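Side-chain contacts in mRNA-binding protein PUF3 (Saccharomyces cerevisiae, PDB 3K49), which binds the 3' untranslated regions of mRNAs for mitochondrial proteins, among them COX17, promotes COX17 mRNA decay by enhancing deadenylation, and localizes its targets near mitochondria: residues E246-V251 with E269-Y274; R192-G197 with I226-Q231. All blocks are in the same frame, centred on the assembly; numbering follows the deposited sequence.

Contact 1: E246-V251 with E269-Y274; sequences EIIETV and EKSILY. With nucleotides of chain B.
Ser271 fits its small side chain against Ile248 and Val251, the two residues of helix 238-252 that meet it. The small serine is consistent with the close approach of the helices here, Ile248 CA and Ser271 CA being 6.3 Å apart. Ile248 takes the CB side of the serine and Val251 the hydroxyl. Ile248 reaches it with the far end of its longer arm, CD1 lying 4.0 Å from Ser271 CB; the arm folds round at both of its torsions and brings the methyl also near Ser271 O. Val251 is directed at the partner helix and meets the hydroxyl with CG2, 3.5 Å from Ser271 OG, with CG1 a little farther off. The hydroxyl therefore faces methyl groups on this side, and its polar need is met within its own helix, by a hydrogen bond to Val267 O one turn earlier. Ile283 of helix 277-284 also packs on both Ile248 and Ser271, while Ile217 of helix 213-218 lies against Val251.

Two residues before the serine, Glu269 serves the RNA. Its chain, extended beyond CG, brings a single oxygen to guanosine G4 of chain B: OE1 accepts from N1 at 2.5 Å and from N2 at 2.8 Å. The N1 bond is fairly straight (151°), the N2 bond more bent (137°). OE2 forms a salt bridge to Lys319, which probably steadies the carboxylate. Reading guanine through a glutamate in this way is a familiar feature of Pumilio repeats. Chemically the interhelical seam is apolar, with a small serine whose hydroxyl is satisfied within its own helix, whereas the charged, base-specific chemistry sits on the neighbouring RNA-facing side of helix 264-274.

Contact 2: R192-G197 with I226-Q231; sequences RLLEFG and IQYVLQ. With nucleotides of chain B.
Tyr228 reaches from helix 222-230 across to Leu194 and Glu195 of helix 186-196. With CG trans to the backbone N (chi1 174°), the ring is carried toward the other helix. Leu194 lies alongside it, running the other way, and sets CB 3.7 Å from Tyr228 CE2 and CD1 4.1 Å from Tyr228 CD2. The phenol oxygen sits tightly against the backbone of the next residue, Tyr228 OH lying 3.0 Å from Glu195 CA. Glu195 crosses the tyrosine at about a right angle, its CB 3.2 Å from Tyr228 OH, and its carboxylate turns off to a salt bridge within the helix, Arg192 NH1 to Glu195 OE2 at 3.2 Å. Arg192 is held in turn by Glu159 of helix 150-160. An alanine in place of Tyr228 would remove the ring and probably leave Leu194 and the Glu195 backbone without their partner, opening a gap between successive repeats.

The RNA side of the same helix belongs to Gln227, which donates from NE2 to O4 of uridine U5 of chain B, 2.6 Å away and nearly straight at 164°. NE2 also hydrogen-bonds Asn223 O, which probably helps fix the amide; asparagine and glutamine so spaced are the usual uracil-reading pair of Pumilio repeats. Adjacent residues thus split the work: Tyr228 joins repeats 5 and 6 through van der Waals contact, and Gln227 reads the base by directed hydrogen bonding.

Overall arrangement
Contact 2 joins Pumilio repeats 5 and 6, and contact 1 lies at the border of repeats 6 and 7, so the two follow one another along the curved superhelix with centres 15 Å apart. They also touch: Ile247 CG2 sits 3.5 Å from Leu230 CD2, Tyr274 CB 3.4 Å from Leu230 O, and Lys270 CG 3.3 Å from Gln227 OE1. Gln227 on helix 222-230 and Glu269 on helix 264-274 bond U5 and G4 of chain B respectively. The later repeat meets the earlier nucleotide, the antiparallel reading characteristic of Puf proteins, and interhelical packing lies beside each recognition residue.

Contact 1: E246-V251 with E269-Y274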
loop_
_atom_site.group_PDB
_atom_site.type_symbol
_atom_site.label_atom_id
_atom_site.label_comp_id
_atom_site.label_asym_id
_atom_site.label_seq_id
_atom_site.Cartn_x
_atom_site.Cartn_y
_atom_site.Cartn_z
ATOM N N GLU A 246 4.467 -4.068 22.719
ATOM C CA GLU A 246 3.045 -4.097 23.104
ATOM C C GLU A 246 2.199 -4.868 22.105
ATOM O O GLU A 246 1.133 -5.373 22.440
ATOM C CB GLU A 246 2.472 -2.681 23.261
ATOM C CG GLU A 246 3.454 -1.709 23.913
ATOM C CD GLU A 246 3.091 -0.246 23.714
ATOM O OE1 GLU A 246 1.958 0.147 24.084
ATOM O OE2 GLU A 246 3.952 0.505 23.195
ATOM N N ILE A 247 2.656 -4.932 20.861
ATOM C CA ILE A 247 1.909 -5.655 19.848
ATOM C C ILE A 247 2.126 -7.139 20.071
ATOM O O ILE A 247 1.172 -7.906 20.116
ATOM C CB ILE A 247 2.312 -5.251 18.424
ATOM C CG1 ILE A 247 1.931 -3.794 18.154
ATOM C CG2 ILE A 247 1.635 -6.159 17.426
ATOM C CD1 ILE A 247 2.692 -3.153 16.994
ATOM N N ILE A 248 3.386 -7.528 20.227
ATOM C CA ILE A 248 3.732 -8.895 20.572
ATOM C C ILE A 248 3.029 -9.334 21.874
ATOM O O ILE A 248 2.389 -10.391 21.946
ATOM C CB ILE A 248 5.248 -9.035 20.783
ATOM C CG1 ILE A 248 6.016 -8.661 19.511
ATOM C CG2 ILE A 248 5.589 -10.443 21.218
ATOM C CD1 ILE A 248 5.679 -9.521 18.302
ATOM N N GLU A 249 3.160 -8.518 22.912
ATOM C CA GLU A 249 2.555 -8.850 24.194
ATOM C C GLU A 249 1.067 -9.029 24.025
ATOM O O GLU A 249 0.510 -9.982 24.553
ATOM C CB GLU A 249 2.874 -7.795 25.252
ATOM C CG GLU A 249 4.327 -7.838 25.706
ATOM C CD GLU A 249 4.778 -6.542 26.373
ATOM O OE1 GLU A 249 4.098 -5.503 26.199
ATOM O OE2 GLU A 249 5.823 -6.563 27.067
ATOM N N THR A 250 0.434 -8.147 23.253
ATOM C CA THR A 250 -1.009 -8.233 23.053
ATOM C C THR A 250 -1.376 -9.467 22.260
ATOM O O THR A 250 -2.378 -10.111 22.551
ATOM C CB THR A 250 -1.582 -6.996 22.358
ATOM O OG1 THR A 250 -1.267 -5.826 23.120
ATOM C CG2 THR A 250 -3.088 -7.118 22.246
ATOM N N VAL A 251 -0.560 -9.803 21.262
ATOM C CA VAL A 251 -0.797 -11.008 20.474
ATOM C C VAL A 251 -0.557 -12.252 21.333
ATOM O O VAL A 251 -1.262 -13.258 21.208
ATOM C CB VAL A 251 0.102 -11.087 19.223
ATOM C CG1 VAL A 251 -0.181 -12.374 18.465
ATOM C CG2 VAL A 251 -0.108 -9.883 18.325
ATOM N N GLU A 269 0.826 -13.960 12.144
ATOM C CA GLU A 269 1.865 -14.464 11.248
ATOM C C GLU A 269 3.065 -13.535 11.197
ATOM O O GLU A 269 4.206 -13.984 11.249
ATOM C CB GLU A 269 1.326 -14.673 9.843
ATOM C CG GLU A 269 0.267 -15.750 9.709
ATOM C CD GLU A 269 -0.071 -16.027 8.244
ATOM O OE1 GLU A 269 -1.271 -16.006 7.887
ATOM O OE2 GLU A 269 0.872 -16.242 7.443
ATOM N N LYS A 270 2.809 -12.237 11.100
ATOM C CA LYS A 270 3.893 -11.265 11.045
ATOM C C LYS A 270 4.613 -11.229 12.374
ATOM O O LYS A 270 5.826 -11.040 12.415
ATOM C CB LYS A 270 3.360 -9.871 10.705
ATOM C CG LYS A 270 2.778 -9.781 9.316
ATOM C CD LYS A 270 3.862 -9.990 8.251
ATOM C CE LYS A 270 3.262 -10.479 6.929
ATOM N NZ LYS A 270 2.462 -11.740 7.119
ATOM N N SER A 271 3.854 -11.399 13.456
ATOM C CA SER A 271 4.413 -11.399 14.803
ATOM C C SER A 271 5.516 -12.423 14.887
ATOM O O SER A 271 6.635 -12.102 15.265
ATOM C CB SER A 271 3.342 -11.728 15.846
ATOM O OG SER A 271 2.372 -10.701 15.936
ATOM N N ILE A 272 5.191 -13.662 14.528
ATOM C CA ILE A 272 6.156 -14.754 14.632
ATOM C C ILE A 272 7.201 -14.712 13.506
ATOM O O ILE A 272 8.296 -15.254 13.639
ATOM C CB ILE A 272 5.461 -16.140 14.708
ATOM C CG1 ILE A 272 4.732 -16.467 13.418
ATOM C CG2 ILE A 272 4.466 -16.188 15.872
ATOM C CD1 ILE A 272 3.842 -17.683 13.556
ATOM N N LEU A 273 6.866 -14.040 12.411
ATOM C CA LEU A 273 7.791 -13.903 11.299
ATOM C C LEU A 273 8.838 -12.826 11.560
ATOM O O LEU A 273 10.019 -13.037 11.296
ATOM C CB LEU A 273 7.037 -13.593 10.006
ATOM C CG LEU A 273 7.911 -13.296 8.790
ATOM C CD1 LEU A 273 8.917 -14.405 8.584
ATOM C CD2 LEU A 273 7.060 -13.107 7.550
ATOM N N TYR A 274 8.412 -11.678 12.084
ATOM C CA TYR A 274 9.329 -10.553 12.268
ATOM C C TYR A 274 9.710 -10.232 13.717
ATOM O O TYR A 274 10.524 -9.350 13.966
ATOM C CB TYR A 274 8.791 -9.308 11.564
ATOM C CG TYR A 274 8.745 -9.482 10.065
ATOM C CD1 TYR A 274 9.909 -9.718 9.340
ATOM C CD2 TYR A 274 7.541 -9.438 9.376
ATOM C CE1 TYR A 274 9.877 -9.892 7.969
ATOM C CE2 TYR A 274 7.500 -9.607 8.002
ATOM C CZ TYR A 274 8.668 -9.831 7.302
ATOM O OH TYR A 274 8.624 -10.001 5.931
ATOM P P G B 4 -8.916 -19.018 -0.254
ATOM O OP1 G B 4 -9.834 -18.233 -1.116
ATOM O OP2 G B 4 -7.559 -19.381 -0.746
ATOM O "O5'" G B 4 -8.752 -18.234 1.121
ATOM C "C5'" G B 4 -9.861 -18.051 1.989
ATOM C "C4'" G B 4 -9.527 -17.017 3.035
ATOM O "O4'" G B 4 -8.435 -17.505 3.849
ATOM C "C3'" G B 4 -8.979 -15.722 2.462
ATOM O "O3'" G B 4 -10.030 -14.882 2.004
ATOM C "C2'" G B 4 -8.201 -15.143 3.642
ATOM O "O2'" G B 4 -8.994 -14.438 4.576
ATOM C "C1'" G B 4 -7.645 -16.414 4.284
ATOM N N9 G B 4 -6.256 -16.682 3.937
ATOM C C8 G B 4 -5.741 -17.135 2.744
ATOM N N7 G B 4 -4.441 -17.265 2.766
ATOM C C5 G B 4 -4.082 -16.876 4.053
ATOM C C6 G B 4 -2.816 -16.800 4.667
ATOM O O6 G B 4 -1.707 -17.085 4.195
ATOM N N1 G B 4 -2.915 -16.340 5.975
ATOM C C2 G B 4 -4.085 -16.014 6.608
ATOM N N2 G B 4 -3.997 -15.599 7.875
ATOM N N3 G B 4 -5.266 -16.085 6.046
ATOM C C4 G B 4 -5.188 -16.519 4.778
#

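Contact 2: R192-G197 with I226-Q231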
loop_
_atom_site.group_PDB
_atom_site.type_symbol
_atom_site.label_atom_id
_atom_site.label_comp_id
_atom_site.label_asym_id
_atom_site.label_seq_id
_atom_site.Cartn_x
_atom_site.Cartn_y
_atom_site.Cartn_z
ATOM N N ARG A 192 2.617 5.832 5.056
ATOM C CA ARG A 192 3.638 6.665 4.425
ATOM C C ARG A 192 4.245 7.630 5.433
ATOM O O ARG A 192 5.463 7.846 5.433
ATOM C CB ARG A 192 3.094 7.428 3.209
ATOM C CG ARG A 192 2.876 6.555 2.003
ATOM C CD ARG A 192 4.203 6.173 1.399
ATOM N NE ARG A 192 4.037 5.446 0.141
ATOM C CZ ARG A 192 4.158 4.127 0.016
ATOM N NH1 ARG A 192 4.447 3.385 1.075
ATOM N NH2 ARG A 192 3.989 3.548 -1.168
ATOM N N LEU A 193 3.405 8.201 6.299
ATOM C CA LEU A 193 3.910 9.175 7.251
ATOM C C LEU A 193 4.945 8.503 8.147
ATOM O O LEU A 193 6.001 9.073 8.422
ATOM C CB LEU A 193 2.785 9.813 8.058
ATOM C CG LEU A 193 1.968 10.831 7.237
ATOM C CD1 LEU A 193 0.783 11.396 8.026
ATOM C CD2 LEU A 193 2.856 11.971 6.741
ATOM N N LEU A 194 4.659 7.270 8.560
ATOM C CA LEU A 194 5.601 6.499 9.361
ATOM C C LEU A 194 6.898 6.214 8.603
ATOM O O LEU A 194 7.971 6.432 9.144
ATOM C CB LEU A 194 4.968 5.202 9.838
ATOM C CG LEU A 194 3.846 5.369 10.869
ATOM C CD1 LEU A 194 3.205 4.022 11.145
ATOM C CD2 LEU A 194 4.379 5.991 12.149
ATOM N N GLU A 195 6.794 5.755 7.353
ATOM C CA GLU A 195 7.966 5.393 6.561
ATOM C C GLU A 195 8.900 6.585 6.323
ATOM O O GLU A 195 10.112 6.467 6.476
ATOM C CB GLU A 195 7.556 4.771 5.219
ATOM C CG GLU A 195 8.764 4.383 4.346
ATOM C CD GLU A 195 8.440 4.252 2.849
ATOM O OE1 GLU A 195 9.389 4.186 2.024
ATOM O OE2 GLU A 195 7.242 4.224 2.493
ATOM N N PHE A 196 8.314 7.731 5.986
ATOM C CA PHE A 196 9.056 8.918 5.586
ATOM C C PHE A 196 9.201 9.962 6.680
ATOM O O PHE A 196 9.905 10.953 6.497
ATOM C CB PHE A 196 8.380 9.577 4.365
ATOM C CG PHE A 196 8.589 8.823 3.071
ATOM C CD1 PHE A 196 7.818 7.714 2.761
ATOM C CD2 PHE A 196 9.561 9.216 2.177
ATOM C CE1 PHE A 196 8.019 7.008 1.580
ATOM C CE2 PHE A 196 9.753 8.524 0.980
ATOM C CZ PHE A 196 8.983 7.419 0.684
ATOM N N GLY A 197 8.522 9.760 7.807
ATOM C CA GLY A 197 8.510 10.748 8.875
ATOM C C GLY A 197 9.777 10.763 9.716
ATOM O O GLY A 197 10.510 9.767 9.795
ATOM N N ILE A 226 -0.561 -2.251 11.801
ATOM C CA ILE A 226 0.107 -3.063 12.803
ATOM C C ILE A 226 1.235 -3.843 12.129
ATOM O O ILE A 226 2.349 -3.913 12.637
ATOM C CB ILE A 226 -0.867 -4.074 13.500
ATOM C CG1 ILE A 226 -1.989 -3.354 14.263
ATOM C CG2 ILE A 226 -0.094 -5.009 14.414
ATOM C CD1 ILE A 226 -1.485 -2.292 15.225
ATOM N N GLN A 227 0.927 -4.441 10.985
ATOM C CA GLN A 227 1.896 -5.248 10.266
ATOM C C GLN A 227 3.105 -4.436 9.851
ATOM O O GLN A 227 4.238 -4.924 9.873
ATOM C CB GLN A 227 1.242 -5.874 9.048
ATOM C CG GLN A 227 0.167 -6.852 9.431
ATOM C CD GLN A 227 -0.411 -7.583 8.243
ATOM O OE1 GLN A 227 0.258 -8.417 7.621
ATOM N NE2 GLN A 227 -1.670 -7.295 7.935
ATOM N N TYR A 228 2.864 -3.185 9.485
ATOM C CA TYR A 228 3.957 -2.328 9.069
ATOM C C TYR A 228 4.860 -2.027 10.253
ATOM O O TYR A 228 6.072 -1.999 10.102
ATOM C CB TYR A 228 3.457 -1.021 8.430
ATOM C CG TYR A 228 4.597 -0.078 8.133
ATOM C CD1 TYR A 228 5.403 -0.266 7.015
ATOM C CD2 TYR A 228 4.894 0.971 8.998
ATOM C CE1 TYR A 228 6.455 0.576 6.752
ATOM C CE2 TYR A 228 5.948 1.821 8.746
ATOM C CZ TYR A 228 6.729 1.617 7.623
ATOM O OH TYR A 228 7.785 2.461 7.358
ATOM N N VAL A 229 4.274 -1.788 11.425
ATOM C CA VAL A 229 5.071 -1.592 12.636
ATOM C C VAL A 229 5.859 -2.844 13.013
ATOM O O VAL A 229 7.019 -2.754 13.405
ATOM C CB VAL A 229 4.205 -1.202 13.835
ATOM C CG1 VAL A 229 5.079 -1.013 15.056
ATOM C CG2 VAL A 229 3.400 0.063 13.518
ATOM N N LEU A 230 5.228 -4.008 12.879
ATOM C CA LEU A 230 5.874 -5.286 13.193
ATOM C C LEU A 230 7.111 -5.564 12.345
ATOM O O LEU A 230 8.068 -6.185 12.809
ATOM C CB LEU A 230 4.898 -6.455 13.029
ATOM C CG LEU A 230 3.817 -6.674 14.099
ATOM C CD1 LEU A 230 2.910 -7.819 13.695
ATOM C CD2 LEU A 230 4.438 -6.964 15.435
ATOM N N GLN A 231 7.090 -5.129 11.093
ATOM C CA GLN A 231 8.167 -5.505 10.193
ATOM C C GLN A 231 9.324 -4.524 10.209
ATOM O O GLN A 231 10.279 -4.679 9.455
ATOM C CB GLN A 231 7.650 -5.659 8.777
ATOM C CG GLN A 231 7.726 -4.397 7.977
ATOM C CD GLN A 231 7.308 -4.631 6.551
ATOM O OE1 GLN A 231 6.714 -5.669 6.235
ATOM N NE2 GLN A 231 7.616 -3.676 5.673
ATOM P P U B 5 -9.686 -13.638 1.053
ATOM O OP1 U B 5 -10.967 -13.089 0.555
ATOM O OP2 U B 5 -8.621 -14.050 0.103
ATOM O "O5'" U B 5 -9.035 -12.596 2.070
ATOM C "C5'" U B 5 -8.248 -11.519 1.596
ATOM C "C4'" U B 5 -8.551 -10.292 2.420
ATOM O "O4'" U B 5 -7.956 -10.433 3.728
ATOM C "C3'" U B 5 -7.986 -8.981 1.917
ATOM O "O3'" U B 5 -8.825 -8.472 0.880
ATOM C "C2'" U B 5 -8.080 -8.136 3.178
ATOM O "O2'" U B 5 -9.400 -7.688 3.387
ATOM C "C1'" U B 5 -7.713 -9.153 4.267
ATOM N N1 U B 5 -6.307 -9.099 4.720
ATOM C C2 U B 5 -6.007 -8.293 5.789
ATOM O O2 U B 5 -6.846 -7.629 6.369
ATOM N N3 U B 5 -4.682 -8.284 6.161
ATOM C C4 U B 5 -3.656 -8.973 5.572
ATOM O O4 U B 5 -2.512 -8.822 5.987
ATOM C C5 U B 5 -4.046 -9.793 4.465
ATOM C C6 U B 5 -5.327 -9.830 4.088
#